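Local coordinates for probable cell division protein WhiA (Thermotoga maritima, PDB 3HYI) that probably takes part in cell division and chromosome segregation as a DNA-binding protein that joins a degenerate LAGLIDADG homing endonuclease domain to a helix-turn-helix domain, at residues 29-33 / 98-104; 35-39 / 49-54; 228-233 / 255-259; 132-136 / 178-182. One frame throughout, in Å; residues are numbered along the deposited sequence.

Contact 1: 29-33 / 98-104; sequences ISELL and SFMVIEP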
loop_
_atom_site.group_PDB
_atom_site.type_symbol
_atom_site.label_atom_id
_atom_site.label_comp_id
_atom_site.label_asym_id
_atom_site.label_seq_id
_atom_site.Cartn_x
_atom_site.Cartn_y
_atom_site.Cartn_z
ATOM N N ILE A 29 26.241 -19.955 4.467
ATOM C CA ILE A 29 25.760 -20.665 5.655
ATOM C C ILE A 29 24.786 -19.793 6.452
ATOM O O ILE A 29 23.820 -20.301 7.023
ATOM C CB ILE A 29 26.926 -21.128 6.555
ATOM C CG1 ILE A 29 27.680 -22.287 5.890
ATOM C CG2 ILE A 29 26.424 -21.572 7.918
ATOM C CD1 ILE A 29 29.025 -22.580 6.516
ATOM N N SER A 30 25.039 -18.485 6.479
ATOM C CA SER A 30 24.143 -17.540 7.141
ATOM C C SER A 30 22.771 -17.527 6.469
ATOM O O SER A 30 21.741 -17.541 7.148
ATOM C CB SER A 30 24.745 -16.130 7.149
ATOM O OG SER A 30 23.941 -15.231 7.891
ATOM N N GLU A 31 22.752 -17.511 5.138
ATOM C CA GLU A 31 21.484 -17.580 4.402
ATOM C C GLU A 31 20.780 -18.922 4.599
ATOM O O GLU A 31 19.555 -18.965 4.710
ATOM C CB GLU A 31 21.685 -17.315 2.910
ATOM C CG GLU A 31 20.382 -17.365 2.115
ATOM C CD GLU A 31 20.553 -17.008 0.661
ATOM O OE1 GLU A 31 19.586 -17.201 -0.102
ATOM O OE2 GLU A 31 21.646 -16.544 0.275
ATOM N N LEU A 32 21.552 -20.006 4.631
ATOM C CA LEU A 32 21.007 -21.337 4.906
ATOM C C LEU A 32 20.373 -21.384 6.295
ATOM O O LEU A 32 19.295 -21.948 6.468
ATOM C CB LEU A 32 22.098 -22.404 4.790
ATOM C CG LEU A 32 21.654 -23.861 4.969
ATOM C CD1 LEU A 32 20.677 -24.278 3.871
ATOM C CD2 LEU A 32 22.863 -24.790 5.001
ATOM N N LEU A 33 21.039 -20.779 7.275
ATOM C CA LEU A 33 20.506 -20.690 8.635
ATOM C C LEU A 33 19.153 -19.983 8.643
ATOM O O LEU A 33 18.262 -20.356 9.406
ATOM C CB LEU A 33 21.488 -19.961 9.559
ATOM C CG LEU A 33 21.143 -19.978 11.052
ATOM C CD1 LEU A 33 21.308 -21.384 11.626
ATOM C CD2 LEU A 33 22.000 -18.975 11.815
ATOM N N SER A 98 28.637 -27.537 10.826
ATOM C CA SER A 98 29.063 -26.257 10.260
ATOM C C SER A 98 27.895 -25.299 10.005
ATOM O O SER A 98 28.061 -24.081 10.107
ATOM C CB SER A 98 29.830 -26.490 8.955
ATOM O OG SER A 98 29.010 -27.135 7.994
ATOM N N PHE A 99 26.722 -25.847 9.676
ATOM C CA PHE A 99 25.512 -25.041 9.459
ATOM C C PHE A 99 25.166 -24.160 10.667
ATOM O O PHE A 99 24.697 -23.032 10.500
ATOM C CB PHE A 99 24.284 -25.921 9.164
ATOM C CG PHE A 99 24.349 -26.707 7.871
ATOM C CD1 PHE A 99 23.380 -27.668 7.610
ATOM C CD2 PHE A 99 25.351 -26.501 6.921
ATOM C CE1 PHE A 99 23.398 -28.408 6.437
ATOM C CE2 PHE A 99 25.373 -27.243 5.742
ATOM C CZ PHE A 99 24.396 -28.195 5.502
ATOM N N MET A 100 25.376 -24.688 11.872
ATOM C CA MET A 100 24.943 -24.026 13.108
ATOM C C MET A 100 26.021 -23.172 13.786
ATOM O O MET A 100 25.765 -22.582 14.836
ATOM C CB MET A 100 24.438 -25.074 14.107
ATOM C CG MET A 100 23.308 -25.962 13.590
ATOM S SD MET A 100 21.807 -25.061 13.143
ATOM C CE MET A 100 22.112 -24.695 11.427
ATOM N N VAL A 101 27.212 -23.095 13.194
ATOM C CA VAL A 101 28.337 -22.379 13.807
ATOM C C VAL A 101 28.293 -20.862 13.565
ATOM O O VAL A 101 28.906 -20.098 14.312
ATOM C CB VAL A 101 29.694 -22.957 13.324
ATOM C CG1 VAL A 101 30.863 -22.232 13.977
ATOM C CG2 VAL A 101 29.772 -24.446 13.628
ATOM N N ILE A 102 27.566 -20.424 12.538
ATOM C CA ILE A 102 27.514 -18.998 12.179
ATOM C C ILE A 102 26.654 -18.168 13.141
ATOM O O ILE A 102 25.593 -18.610 13.586
ATOM C CB ILE A 102 27.024 -18.785 10.709
ATOM C CG1 ILE A 102 28.197 -18.419 9.793
ATOM C CG2 ILE A 102 25.997 -17.659 10.617
ATOM C CD1 ILE A 102 29.174 -19.550 9.554
ATOM N N GLU A 103 27.142 -16.969 13.461
ATOM C CA GLU A 103 26.373 -15.961 14.195
ATOM C C GLU A 103 25.883 -14.913 13.188
ATOM O O GLU A 103 26.633 -14.007 12.820
ATOM C CB GLU A 103 27.225 -15.320 15.297
ATOM C CG GLU A 103 27.139 -16.053 16.634
ATOM C CD GLU A 103 28.265 -15.696 17.591
ATOM O OE1 GLU A 103 29.445 -15.794 17.188
ATOM O OE2 GLU A 103 27.974 -15.336 18.752
ATOM N N PRO A 104 24.616 -15.033 12.748
ATOM C CA PRO A 104 24.138 -14.312 11.566
ATOM C C PRO A 104 23.940 -12.809 11.759
ATOM O O PRO A 104 23.902 -12.077 10.776
ATOM C CB PRO A 104 22.792 -14.984 11.276
ATOM C CG PRO A 104 22.316 -15.434 12.600
ATOM C CD PRO A 104 23.544 -15.833 13.367
#
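Leu32 lays one methyl on the ring of Phe99: CD2 stands 3.5 Å from the ring centroid and 9° off its normal, a CH-pi contact over the middle of the face. All six ring carbons therefore lie at similar range from that methyl. The remaining packing is aliphatic. Leu33 forks between two partners, CD1 meeting Met100 CE at 3.4 Å while CD2 rests 3.6 Å from Pro104 CG. Met100 reaches back although its CB points away from the helix, because its chain bends at both chi2 (-61°) and chi3 (90°). Ile102 CD1 sits 3.8 Å from Ile29 CG2, and its other methyl, CG2, lies against CA and CB of Ser30. Polar atoms also touch carbons here without bonding across the contact: Ile29 CG2 lies 3.4 Å from Phe99 O, and the Ser30 hydroxyl brushes Pro104 CB while hydrogen-bonding to Leu110 O. No polar bond links 29-33 to 98-104, which together bury 478 Å². On another side of the helix, Glu31 forms salt bridges with Arg61 and Arg116. The arrangement packs the connection between strand 88-94 and helix 108-122 against helix 25-39, within the degenerate LAGLIDADG endonuclease fold.

Contact 2: 35-39 / 49-54; sequences FIKAR and IVFSLH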
loop_
_atom_site.group_PDB
_atom_site.type_symbol
_atom_site.label_atom_id
_atom_site.label_comp_id
_atom_site.label_asym_id
_atom_site.label_seq_id
_atom_site.Cartn_x
_atom_site.Cartn_y
_atom_site.Cartn_z
ATOM N N PHE A 35 16.969 -20.088 6.146
ATOM C CA PHE A 35 16.085 -21.173 5.702
ATOM C C PHE A 35 15.786 -22.141 6.846
ATOM O O PHE A 35 14.631 -22.514 7.065
ATOM C CB PHE A 35 16.723 -21.959 4.548
ATOM C CG PHE A 35 16.468 -21.379 3.181
ATOM C CD1 PHE A 35 15.403 -21.830 2.411
ATOM C CD2 PHE A 35 17.317 -20.420 2.645
ATOM C CE1 PHE A 35 15.171 -21.311 1.136
ATOM C CE2 PHE A 35 17.094 -19.898 1.372
ATOM C CZ PHE A 35 16.018 -20.346 0.617
ATOM N N ILE A 36 16.836 -22.547 7.563
ATOM C CA ILE A 36 16.709 -23.490 8.679
ATOM C C ILE A 36 15.838 -22.930 9.804
ATOM O O ILE A 36 14.926 -23.609 10.277
ATOM C CB ILE A 36 18.088 -23.879 9.262
ATOM C CG1 ILE A 36 18.887 -24.711 8.255
ATOM C CG2 ILE A 36 17.924 -24.667 10.561
ATOM C CD1 ILE A 36 20.292 -25.042 8.718
ATOM N N LYS A 37 16.120 -21.701 10.228
ATOM C CA LYS A 37 15.361 -21.070 11.312
ATOM C C LYS A 37 13.885 -20.874 10.952
ATOM O O LYS A 37 13.005 -21.089 11.788
ATOM C CB LYS A 37 15.977 -19.721 11.698
ATOM C CG LYS A 37 17.329 -19.800 12.411
ATOM C CD LYS A 37 17.267 -20.637 13.678
ATOM C CE LYS A 37 18.441 -20.338 14.599
ATOM N NZ LYS A 37 18.590 -21.368 15.670
ATOM N N ALA A 38 13.623 -20.474 9.711
ATOM C CA ALA A 38 12.258 -20.193 9.261
ATOM C C ALA A 38 11.454 -21.458 8.951
ATOM O O ALA A 38 10.315 -21.597 9.402
ATOM C CB ALA A 38 12.281 -19.273 8.043
ATOM N N ARG A 39 12.039 -22.372 8.180
ATOM C CA ARG A 39 11.292 -23.522 7.652
ATOM C C ARG A 39 11.978 -24.883 7.810
ATOM O O ARG A 39 11.524 -25.875 7.238
ATOM C CB ARG A 39 10.958 -23.271 6.175
ATOM C CG ARG A 39 9.912 -22.178 5.946
ATOM C CD ARG A 39 8.569 -22.534 6.588
ATOM N NE ARG A 39 7.512 -21.578 6.263
ATOM C CZ ARG A 39 6.855 -21.531 5.104
ATOM N NH1 ARG A 39 7.141 -22.381 4.124
ATOM N NH2 ARG A 39 5.906 -20.620 4.918
ATOM N N ILE A 49 17.892 -32.441 7.863
ATOM C CA ILE A 49 17.078 -31.244 7.982
ATOM C C ILE A 49 15.943 -31.391 6.982
ATOM O O ILE A 49 16.186 -31.622 5.798
ATOM C CB ILE A 49 17.858 -29.957 7.645
ATOM C CG1 ILE A 49 19.140 -29.862 8.474
ATOM C CG2 ILE A 49 16.982 -28.737 7.896
ATOM C CD1 ILE A 49 19.917 -28.582 8.247
ATOM N N VAL A 50 14.709 -31.274 7.462
ATOM C CA VAL A 50 13.543 -31.264 6.592
ATOM C C VAL A 50 13.083 -29.821 6.391
ATOM O O VAL A 50 12.695 -29.151 7.349
ATOM C CB VAL A 50 12.393 -32.096 7.180
ATOM C CG1 VAL A 50 11.110 -31.866 6.393
ATOM C CG2 VAL A 50 12.763 -33.581 7.200
ATOM N N PHE A 51 13.146 -29.353 5.144
ATOM C CA PHE A 51 12.661 -28.024 4.777
ATOM C C PHE A 51 11.272 -28.120 4.147
ATOM O O PHE A 51 11.054 -28.920 3.240
ATOM C CB PHE A 51 13.607 -27.358 3.777
ATOM C CG PHE A 51 14.967 -27.047 4.334
ATOM C CD1 PHE A 51 15.206 -25.845 4.981
ATOM C CD2 PHE A 51 16.012 -27.948 4.194
ATOM C CE1 PHE A 51 16.464 -25.548 5.490
ATOM C CE2 PHE A 51 17.272 -27.659 4.702
ATOM C CZ PHE A 51 17.497 -26.456 5.351
ATOM N N SER A 52 10.346 -27.298 4.634
ATOM C CA SER A 52 9.000 -27.201 4.073
ATOM C C SER A 52 8.870 -25.843 3.392
ATOM O O SER A 52 8.918 -24.816 4.060
ATOM C CB SER A 52 7.954 -27.336 5.180
ATOM O OG SER A 52 8.160 -28.520 5.933
ATOM N N LEU A 53 8.715 -25.839 2.069
ATOM C CA LEU A 53 8.737 -24.600 1.290
ATOM C C LEU A 53 7.537 -24.487 0.354
ATOM O O LEU A 53 7.236 -25.416 -0.390
ATOM C CB LEU A 53 10.027 -24.517 0.470
ATOM C CG LEU A 53 11.348 -24.528 1.248
ATOM C CD1 LEU A 53 12.527 -24.576 0.285
ATOM C CD2 LEU A 53 11.466 -23.316 2.177
ATOM N N HIS A 54 6.865 -23.338 0.390
ATOM C CA HIS A 54 5.730 -23.069 -0.495
ATOM C C HIS A 54 6.142 -22.316 -1.761
ATOM O O HIS A 54 5.314 -22.077 -2.638
ATOM C CB HIS A 54 4.651 -22.294 0.258
ATOM C CG HIS A 54 4.063 -23.054 1.405
ATOM N ND1 HIS A 54 4.685 -23.146 2.630
ATOM C CD2 HIS A 54 2.920 -23.772 1.508
ATOM C CE1 HIS A 54 3.948 -23.880 3.443
ATOM N NE2 HIS A 54 2.870 -24.272 2.787
#
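Arg39 reaches the end of the strand with a single nitrogen that serves two acceptors. NH1 donates to Ser52 O at 3.0 Å, nearly straight and within the guanidinium plane. Its second bond, to His54 ND1, is also 3.0 Å long but more bent at 132°, with the acceptor tilted out of the guanidinium plane. NH1 nevertheless lies in the plane of the imidazole, and the two flat groups stand almost perpendicular, 85° apart. A bend at chi2 folds the arginine along the strand, bringing CB, CG and CD close to Ser52 O before the guanidinium arrives. The backbone adds a bond from Ser52 N to Arg39 O (3.2 Å), and Phe51 CA makes a CA-H...O contact with the same carbonyl. This is helix-on-sheet packing in the LAGLIDADG-like domain, helix 25-39 against strand 48-53: the axes of 35-39 and 49-53 cross at 67°, 8.2 Å apart at their closest. Toward the start of 49-54 the contact becomes apolar. Ile36 extends CD1 to Ile49 CD1 at 3.6 Å and lays CG1 by Phe51 CZ, while Phe35 CB meets Phe51 CE1 at 3.7 Å. Behind this layer, Leu62 of helix 56-68 touches both Phe51 and Leu53, and Leu120 of helix 108-122 packs on Phe35. Backbone hydrogen bonds of Phe51 with Ile91 and of Leu53 with Ile89 fix the strand within its antiparallel sheet.

Contact 3: 228-233 / 255-259; sequences QIRAIE and RLRNK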
loop_
_atom_site.group_PDB
_atom_site.type_symbol
_atom_site.label_atom_id
_atom_site.label_comp_id
_atom_site.label_asym_id
_atom_site.label_seq_id
_atom_site.Cartn_x
_atom_site.Cartn_y
_atom_site.Cartn_z
ATOM N N GLN A 228 -28.845 35.963 -9.886
ATOM C CA GLN A 228 -30.169 35.545 -9.446
ATOM C C GLN A 228 -30.908 36.743 -8.869
ATOM O O GLN A 228 -32.041 37.037 -9.257
ATOM C CB GLN A 228 -30.063 34.453 -8.386
ATOM C CG GLN A 228 -29.446 33.156 -8.885
ATOM C CD GLN A 228 -28.820 32.342 -7.775
ATOM O OE1 GLN A 228 -29.122 32.542 -6.605
ATOM N NE2 GLN A 228 -27.943 31.417 -8.140
ATOM N N ILE A 229 -30.246 37.434 -7.945
ATOM C CA ILE A 229 -30.814 38.612 -7.300
ATOM C C ILE A 229 -31.210 39.653 -8.348
ATOM O O ILE A 229 -32.343 40.133 -8.343
ATOM C CB ILE A 229 -29.836 39.223 -6.273
ATOM C CG1 ILE A 229 -29.627 38.264 -5.097
ATOM C CG2 ILE A 229 -30.362 40.552 -5.751
ATOM C CD1 ILE A 229 -28.500 38.671 -4.169
ATOM N N ARG A 230 -30.292 39.963 -9.261
ATOM C CA ARG A 230 -30.553 40.926 -10.339
ATOM C C ARG A 230 -31.768 40.538 -11.191
ATOM O O ARG A 230 -32.604 41.386 -11.510
ATOM C CB ARG A 230 -29.320 41.077 -11.236
ATOM C CG ARG A 230 -29.389 42.263 -12.185
ATOM N N ALA A 231 -31.861 39.260 -11.553
ATOM C CA ALA A 231 -32.994 38.751 -12.339
ATOM C C ALA A 231 -34.323 38.914 -11.599
ATOM O O ALA A 231 -35.329 39.302 -12.189
ATOM C CB ALA A 231 -32.772 37.284 -12.700
ATOM N N ILE A 232 -34.315 38.617 -10.303
ATOM C CA ILE A 232 -35.502 38.762 -9.464
ATOM C C ILE A 232 -35.920 40.228 -9.330
ATOM O O ILE A 232 -37.113 40.537 -9.338
ATOM C CB ILE A 232 -35.265 38.160 -8.061
ATOM C CG1 ILE A 232 -35.099 36.641 -8.163
ATOM C CG2 ILE A 232 -36.417 38.482 -7.128
ATOM C CD1 ILE A 232 -34.523 36.019 -6.930
ATOM N N GLU A 233 -34.936 41.119 -9.218
ATOM C CA GLU A 233 -35.190 42.557 -9.075
ATOM C C GLU A 233 -35.845 43.132 -10.329
ATOM O O GLU A 233 -36.765 43.940 -10.236
ATOM C CB GLU A 233 -33.891 43.329 -8.796
ATOM C CG GLU A 233 -33.087 42.876 -7.572
ATOM C CD GLU A 233 -33.592 43.432 -6.260
ATOM O OE1 GLU A 233 -34.813 43.683 -6.141
ATOM O OE2 GLU A 233 -32.761 43.606 -5.336
ATOM N N ARG A 255 -35.037 33.644 -2.248
ATOM C CA ARG A 255 -33.724 34.156 -2.650
ATOM C C ARG A 255 -33.547 35.618 -2.223
ATOM O O ARG A 255 -32.516 35.986 -1.666
ATOM C CB ARG A 255 -33.541 34.035 -4.167
ATOM C CG ARG A 255 -32.269 34.686 -4.731
ATOM C CD ARG A 255 -31.035 33.802 -4.588
ATOM N NE ARG A 255 -30.476 33.797 -3.239
ATOM C CZ ARG A 255 -29.407 33.099 -2.861
ATOM N NH1 ARG A 255 -28.755 32.319 -3.716
ATOM N NH2 ARG A 255 -28.989 33.177 -1.609
ATOM N N LEU A 256 -34.561 36.436 -2.493
ATOM C CA LEU A 256 -34.491 37.876 -2.236
ATOM C C LEU A 256 -34.443 38.178 -0.739
ATOM O O LEU A 256 -33.777 39.123 -0.311
ATOM C CB LEU A 256 -35.686 38.592 -2.883
ATOM C CG LEU A 256 -35.477 40.053 -3.280
ATOM C CD1 LEU A 256 -34.414 40.161 -4.369
ATOM C CD2 LEU A 256 -36.783 40.671 -3.752
ATOM N N ARG A 257 -35.142 37.365 0.050
ATOM C CA ARG A 257 -35.173 37.529 1.501
ATOM C C ARG A 257 -33.969 36.881 2.185
ATOM O O ARG A 257 -33.646 37.222 3.324
ATOM C CB ARG A 257 -36.477 36.962 2.070
ATOM C CG ARG A 257 -37.714 37.752 1.653
ATOM C CD ARG A 257 -38.991 37.174 2.245
ATOM N NE ARG A 257 -40.182 37.831 1.707
ATOM N N ASN A 258 -33.313 35.949 1.492
ATOM C CA ASN A 258 -32.144 35.248 2.030
ATOM C C ASN A 258 -31.010 35.235 1.015
ATOM O O ASN A 258 -30.744 34.209 0.398
ATOM C CB ASN A 258 -32.500 33.804 2.399
ATOM C CG ASN A 258 -33.682 33.710 3.339
ATOM O OD1 ASN A 258 -33.512 33.613 4.553
ATOM N ND2 ASN A 258 -34.890 33.734 2.782
ATOM N N LYS A 259 -30.327 36.364 0.862
ATOM C CA LYS A 259 -29.383 36.549 -0.246
ATOM C C LYS A 259 -28.005 35.934 -0.032
ATOM O O LYS A 259 -27.230 35.830 -0.981
ATOM C CB LYS A 259 -29.198 38.032 -0.557
ATOM C CG LYS A 259 -30.479 38.826 -0.543
ATOM C CD LYS A 259 -30.408 39.998 -1.497
ATOM C CE LYS A 259 -31.105 41.212 -0.929
ATOM N NZ LYS A 259 -31.380 42.217 -1.981
#
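Arg255 curls back toward Gln228 through two bends, chi2 at 82° and chi3 at -78°, and presents the edge of its guanidinium to the amide. NH1 donates to Gln228 OE1 at 2.9 Å with an angle of 159°; the amide and guanidinium are nearly coplanar, and the bond lies in the carbonyl plane. The other terminal nitrogen, NH2, turns to its own helix end and donates to Asn258 O at 2.9 Å on a lone pair; it also bonds Leu261 O. One guanidinium thus ties helix 207-238 to the C-terminal end of helix 246-257 and the turn beyond it, in the helical C-terminal domain that carries the predicted helix-turn-helix motif. The bent arginine offers its aliphatic part to Ile232, whose extended CD1 arm approaches CG at about a right angle, 3.4 Å away. The isoleucine's other branch, CG2, takes Leu256 CD1 at 3.8 Å, the two side chains lying antiparallel alongside each other. Ile229 CD1 rests on the aliphatic chain of Lys259, 3.5 Å from CD. That lysine continues to a long salt bridge, NZ to Glu233 OE2 at 3.9 Å. Helix 274-288 also packs here, Leu281 on Gln228 and Ile284 on Ile232.

Contact 4: 132-136 / 178-182; sequences YHLEI and ILVFL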
loop_
_atom_site.group_PDB
_atom_site.type_symbol
_atom_site.label_atom_id
_atom_site.label_comp_id
_atom_site.label_asym_id
_atom_site.label_seq_id
_atom_site.Cartn_x
_atom_site.Cartn_y
_atom_site.Cartn_z
ATOM N N TYR A 132 0.804 -1.971 1.610
ATOM C CA TYR A 132 2.191 -1.901 2.018
ATOM C C TYR A 132 2.397 -2.933 3.119
ATOM O O TYR A 132 2.038 -2.703 4.276
ATOM C CB TYR A 132 2.551 -0.501 2.514
ATOM C CG TYR A 132 2.554 0.580 1.449
ATOM C CD1 TYR A 132 2.774 0.278 0.105
ATOM C CD2 TYR A 132 2.368 1.917 1.796
ATOM C CE1 TYR A 132 2.787 1.266 -0.860
ATOM C CE2 TYR A 132 2.382 2.917 0.831
ATOM C CZ TYR A 132 2.594 2.582 -0.496
ATOM O OH TYR A 132 2.613 3.551 -1.470
ATOM N N HIS A 133 2.960 -4.079 2.745
ATOM C CA HIS A 133 3.173 -5.166 3.690
ATOM C C HIS A 133 4.260 -6.130 3.226
ATOM O O HIS A 133 4.163 -6.727 2.155
ATOM C CB HIS A 133 1.872 -5.940 3.908
ATOM C CG HIS A 133 1.918 -6.882 5.070
ATOM N ND1 HIS A 133 1.991 -6.447 6.375
ATOM C CD2 HIS A 133 1.888 -8.234 5.125
ATOM C CE1 HIS A 133 2.007 -7.489 7.186
ATOM N NE2 HIS A 133 1.945 -8.586 6.453
ATOM N N LEU A 134 5.290 -6.268 4.051
ATOM C CA LEU A 134 6.299 -7.299 3.887
ATOM C C LEU A 134 6.420 -8.004 5.228
ATOM O O LEU A 134 6.577 -7.346 6.258
ATOM C CB LEU A 134 7.636 -6.689 3.467
ATOM C CG LEU A 134 8.758 -7.699 3.190
ATOM C CD1 LEU A 134 9.706 -7.186 2.111
ATOM C CD2 LEU A 134 9.519 -8.046 4.470
ATOM N N GLU A 135 6.333 -9.331 5.217
ATOM C CA GLU A 135 6.329 -10.101 6.458
ATOM C C GLU A 135 7.370 -11.209 6.465
ATOM O O GLU A 135 7.789 -11.686 5.416
ATOM C CB GLU A 135 4.940 -10.697 6.722
ATOM C CG GLU A 135 4.443 -11.644 5.640
ATOM C CD GLU A 135 3.134 -12.310 6.008
ATOM O OE1 GLU A 135 2.224 -11.607 6.494
ATOM O OE2 GLU A 135 3.012 -13.537 5.802
ATOM N N ILE A 136 7.783 -11.594 7.670
ATOM C CA ILE A 136 8.622 -12.767 7.888
ATOM C C ILE A 136 8.021 -13.587 9.026
ATOM O O ILE A 136 7.874 -13.095 10.146
ATOM C CB ILE A 136 10.071 -12.374 8.236
ATOM C CG1 ILE A 136 10.801 -11.875 6.988
ATOM C CG2 ILE A 136 10.827 -13.560 8.823
ATOM C CD1 ILE A 136 12.171 -11.295 7.282
ATOM N N ILE A 178 10.482 -0.971 3.124
ATOM C CA ILE A 178 10.328 -2.160 2.285
ATOM C C ILE A 178 11.317 -2.153 1.116
ATOM O O ILE A 178 11.943 -3.172 0.820
ATOM C CB ILE A 178 8.879 -2.283 1.749
ATOM C CG1 ILE A 178 7.937 -2.742 2.867
ATOM C CG2 ILE A 178 8.806 -3.259 0.585
ATOM C CD1 ILE A 178 6.473 -2.650 2.506
ATOM N N LEU A 179 11.460 -1.004 0.462
ATOM C CA LEU A 179 12.402 -0.863 -0.649
ATOM C C LEU A 179 13.854 -1.035 -0.197
ATOM O O LEU A 179 14.654 -1.658 -0.901
ATOM C CB LEU A 179 12.220 0.495 -1.344
ATOM C CG LEU A 179 10.948 0.617 -2.188
ATOM C CD1 LEU A 179 10.702 2.060 -2.599
ATOM C CD2 LEU A 179 11.028 -0.294 -3.412
ATOM N N VAL A 180 14.185 -0.481 0.968
ATOM C CA VAL A 180 15.515 -0.641 1.561
ATOM C C VAL A 180 15.797 -2.115 1.836
ATOM O O VAL A 180 16.872 -2.624 1.516
ATOM C CB VAL A 180 15.648 0.140 2.891
ATOM C CG1 VAL A 180 17.003 -0.124 3.531
ATOM C CG2 VAL A 180 15.445 1.634 2.664
ATOM N N PHE A 181 14.814 -2.781 2.438
ATOM C CA PHE A 181 14.892 -4.204 2.740
ATOM C C PHE A 181 15.119 -5.019 1.472
ATOM O O PHE A 181 16.034 -5.846 1.410
ATOM C CB PHE A 181 13.599 -4.659 3.425
ATOM C CG PHE A 181 13.604 -6.101 3.843
ATOM C CD1 PHE A 181 14.011 -6.464 5.121
ATOM C CD2 PHE A 181 13.193 -7.095 2.962
ATOM C CE1 PHE A 181 14.016 -7.798 5.510
ATOM C CE2 PHE A 181 13.196 -8.431 3.345
ATOM C CZ PHE A 181 13.606 -8.782 4.621
ATOM N N LEU A 182 14.287 -4.774 0.464
ATOM C CA LEU A 182 14.353 -5.527 -0.787
ATOM C C LEU A 182 15.671 -5.313 -1.523
ATOM O O LEU A 182 16.261 -6.267 -2.026
ATOM C CB LEU A 182 13.173 -5.173 -1.700
ATOM C CG LEU A 182 11.799 -5.663 -1.225
ATOM C CD1 LEU A 182 10.715 -5.123 -2.137
ATOM C CD2 LEU A 182 11.739 -7.183 -1.161
#
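Leu134 crosses the Phe181 side chain at about a right angle and sets both methyls on the same side of its ring. CD1 lies 3.6 Å from ring atom CD2, whereas its sister methyl CD2 stands over the face, 4.1 Å from the centroid and 21° off the normal. The CH-pi contact is offset toward the rim of the ring. The phenylalanine holds CG anti to its backbone N (chi1 -177°), which carries the ring away from the helix and toward Leu134 and Ile136. Ile136 CD1 meets the outer end of the same ring, 3.9 Å from CZ. Strand 134-138 thus rests on helix 175-184 with 55° between the short strand and helix directions and their axes 10.6 Å apart, a sheet-to-helix layer of the LAGLIDADG-like domain. One helical turn before Phe181, Ile178 runs its CG1 arm past Leu134 CB at 4.0 Å and sets CD1 against the backbone, 3.8 Å from His133 N. Leu182 adds a smaller contact, its CD2 3.9 Å from Leu134 CD1, the two side chains running antiparallel. Polar groups beside this layer bond to one another: His133 NE2 donates at 3.0 Å to Glu135 OE1, which lies in the imidazole plane and accepts on its anti lone pair. The same carboxylate oxygen forms a salt bridge with Lys169. Ile172 of the neighbouring strand 168-172 touches Leu134, Ile178 and Phe181.

In the fold
Contacts 1 and 2 both use helix 25-39 and touch directly: Met100 CE lies 3.3 Å from Ile36 CD1, and Phe99 CD1 is 3.6 Å from Ile49 CD1. Contact 1 is buried and apolar, whereas contact 2 grades from a hydrophobic interior to hydrogen bonds at its exposed end. Contact 4 is also buried and apolar, but belongs to the second four-stranded sheet; its centre lies about 20 Å from that of contact 2. Helix 108-122 touches all three. Contact 3 stands apart, its centre about 61 Å from that of contact 4, in the C-terminal domain, where a partly buried helix interface combines apolar packing with an arginine-glutamine bond and a long salt bridge.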